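Local coordinates for protein exocyst complex component EXO70 (Saccharomyces cerevisiae, PDB 2B1E) that helps assemble the exocyst, the complex that tethers secretory vesicles to sites of exocytosis, and interacts with the small GTPase RHO3, at residues A[351-355]-A[444-448]. Sequence-based numbering, arbitrary orientation.
Sequences EYTLQ and RLERL
Thr353 and Arg444, the latter near the start of helix 440-473, illustrate how a segment without regular structure can be fastened to a helix by arginines. Followed outward, Arg444 lays CB 3.4 Å from Thr353 OG1, CG 3.6 Å from Thr353 O and CD 4.0 Å from both oxygens. A bend at chi3 (62°) brings NE to Thr353 OG1 in an almost straight bond (3.1 Å, 176°) within the guanidinium plane; CZ and NH1 pack on Leu354 CB at 4.0 Å, Leu354 N lies over one face, and NH2 forms salt bridges with Asp374 and Asp377 of helix 364-391. Asp377 also accepts from Thr353 N. The all-helical rod of Exo70 is built from successive helical bundles, and here the connection between helices 327-333 and 364-391 is bound to the first turns of helix 440-473. One turn on, Arg447 grips Thr353 O side-on, through NE at 3.3 Å and NH2 at 3.2 Å, the oxygen lying in the guanidinium plane. The Gln355 amide stacks on that guanidinium, their planes 15° apart, with OE1 over one face. A leucine in place of Arg447 would probably leave Thr353 O without either donor and the Gln355 amide without its flat partner.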
loop_
_atom_site.group_PDB
_atom_site.type_symbol
_atom_site.label_atom_id
_atom_site.label_comp_id
_atom_site.label_asym_id
_atom_site.label_seq_id
_atom_site.Cartn_x
_atom_site.Cartn_y
_atom_site.Cartn_z
ATOM N N GLU A 351 0.395 -24.466 -13.317
ATOM C CA GLU A 351 0.299 -23.188 -14.021
ATOM C C GLU A 351 1.149 -22.062 -13.434
ATOM O O GLU A 351 1.064 -20.915 -13.883
ATOM C CB GLU A 351 -1.157 -22.729 -14.081
ATOM C CG GLU A 351 -1.964 -23.397 -15.173
ATOM C CD GLU A 351 -3.387 -22.879 -15.250
ATOM O OE1 GLU A 351 -3.591 -21.652 -15.125
ATOM O OE2 GLU A 351 -4.303 -23.700 -15.450
ATOM N N TYR A 352 1.955 -22.377 -12.424
ATOM C CA TYR A 352 2.809 -21.362 -11.817
ATOM C C TYR A 352 4.239 -21.860 -11.769
ATOM O O TYR A 352 4.483 -23.061 -11.853
ATOM C CB TYR A 352 2.325 -21.006 -10.409
ATOM C CG TYR A 352 0.919 -20.458 -10.387
ATOM C CD1 TYR A 352 -0.180 -21.312 -10.379
ATOM C CD2 TYR A 352 0.684 -19.083 -10.421
ATOM C CE1 TYR A 352 -1.474 -20.817 -10.408
ATOM C CE2 TYR A 352 -0.609 -18.576 -10.451
ATOM C CZ TYR A 352 -1.683 -19.452 -10.444
ATOM O OH TYR A 352 -2.968 -18.966 -10.480
ATOM N N THR A 353 5.187 -20.939 -11.649
ATOM C CA THR A 353 6.584 -21.331 -11.612
ATOM C C THR A 353 7.159 -21.347 -10.201
ATOM O O THR A 353 8.376 -21.402 -10.018
ATOM C CB THR A 353 7.433 -20.412 -12.512
ATOM O OG1 THR A 353 7.128 -19.043 -12.230
ATOM C CG2 THR A 353 7.145 -20.704 -13.975
ATOM N N LEU A 354 6.279 -21.303 -9.205
ATOM C CA LEU A 354 6.712 -21.340 -7.809
ATOM C C LEU A 354 7.197 -22.747 -7.468
ATOM O O LEU A 354 6.447 -23.710 -7.620
ATOM C CB LEU A 354 5.553 -20.983 -6.875
ATOM C CG LEU A 354 5.871 -21.198 -5.391
ATOM C CD1 LEU A 354 6.963 -20.224 -4.970
ATOM C CD2 LEU A 354 4.624 -20.999 -4.548
ATOM N N GLN A 355 8.443 -22.866 -7.013
ATOM C CA GLN A 355 8.996 -24.168 -6.647
ATOM C C GLN A 355 9.370 -24.224 -5.166
ATOM O O GLN A 355 9.913 -23.267 -4.607
ATOM C CB GLN A 355 10.231 -24.494 -7.498
ATOM C CG GLN A 355 9.989 -24.436 -8.991
ATOM C CD GLN A 355 11.027 -25.203 -9.789
ATOM O OE1 GLN A 355 12.232 -24.989 -9.639
ATOM N NE2 GLN A 355 10.562 -26.101 -10.652
ATOM N N ARG A 444 12.241 -17.425 -11.514
ATOM C CA ARG A 444 10.927 -17.911 -11.930
ATOM C C ARG A 444 10.664 -17.451 -13.357
ATOM O O ARG A 444 10.128 -18.205 -14.172
ATOM C CB ARG A 444 9.825 -17.389 -11.010
ATOM C CG ARG A 444 9.761 -18.096 -9.664
ATOM C CD ARG A 444 8.618 -17.577 -8.800
ATOM N NE ARG A 444 7.314 -17.807 -9.418
ATOM C CZ ARG A 444 6.149 -17.544 -8.831
ATOM N NH1 ARG A 444 6.119 -17.040 -7.600
ATOM N NH2 ARG A 444 5.012 -17.785 -9.471
ATOM N N LEU A 445 11.045 -16.210 -13.653
ATOM C CA LEU A 445 10.865 -15.659 -14.990
ATOM C C LEU A 445 11.713 -16.442 -15.993
ATOM O O LEU A 445 11.316 -16.622 -17.148
ATOM C CB LEU A 445 11.264 -14.184 -15.017
ATOM C CG LEU A 445 11.128 -13.473 -16.364
ATOM C CD1 LEU A 445 9.687 -13.542 -16.871
ATOM C CD2 LEU A 445 11.564 -12.030 -16.200
ATOM N N GLU A 446 12.887 -16.897 -15.563
ATOM C CA GLU A 446 13.729 -17.679 -16.462
ATOM C C GLU A 446 13.048 -19.020 -16.689
ATOM O O GLU A 446 13.048 -19.543 -17.803
ATOM C CB GLU A 446 15.131 -17.882 -15.881
ATOM C CG GLU A 446 16.000 -16.630 -15.936
ATOM C CD GLU A 446 16.182 -16.094 -17.351
ATOM O OE1 GLU A 446 16.725 -16.823 -18.215
ATOM O OE2 GLU A 446 15.782 -14.942 -17.607
ATOM N N ARG A 447 12.451 -19.568 -15.636
ATOM C CA ARG A 447 11.761 -20.838 -15.773
ATOM C C ARG A 447 10.589 -20.678 -16.734
ATOM O O ARG A 447 10.307 -21.572 -17.526
ATOM C CB ARG A 447 11.273 -21.354 -14.414
ATOM C CG ARG A 447 12.358 -22.049 -13.594
ATOM C CD ARG A 447 11.757 -22.978 -12.541
ATOM N NE ARG A 447 11.262 -22.270 -11.361
ATOM C CZ ARG A 447 12.044 -21.685 -10.458
ATOM N NH1 ARG A 447 13.364 -21.716 -10.595
ATOM N NH2 ARG A 447 11.510 -21.082 -9.403
ATOM N N LEU A 448 9.909 -19.535 -16.666
ATOM C CA LEU A 448 8.781 -19.265 -17.555
ATOM C C LEU A 448 9.240 -19.262 -19.012
ATOM O O LEU A 448 8.622 -19.895 -19.869
ATOM C CB LEU A 448 8.155 -17.901 -17.253
ATOM C CG LEU A 448 6.686 -17.826 -16.826
ATOM C CD1 LEU A 448 6.182 -16.414 -17.092
ATOM C CD2 LEU A 448 5.834 -18.836 -17.583
#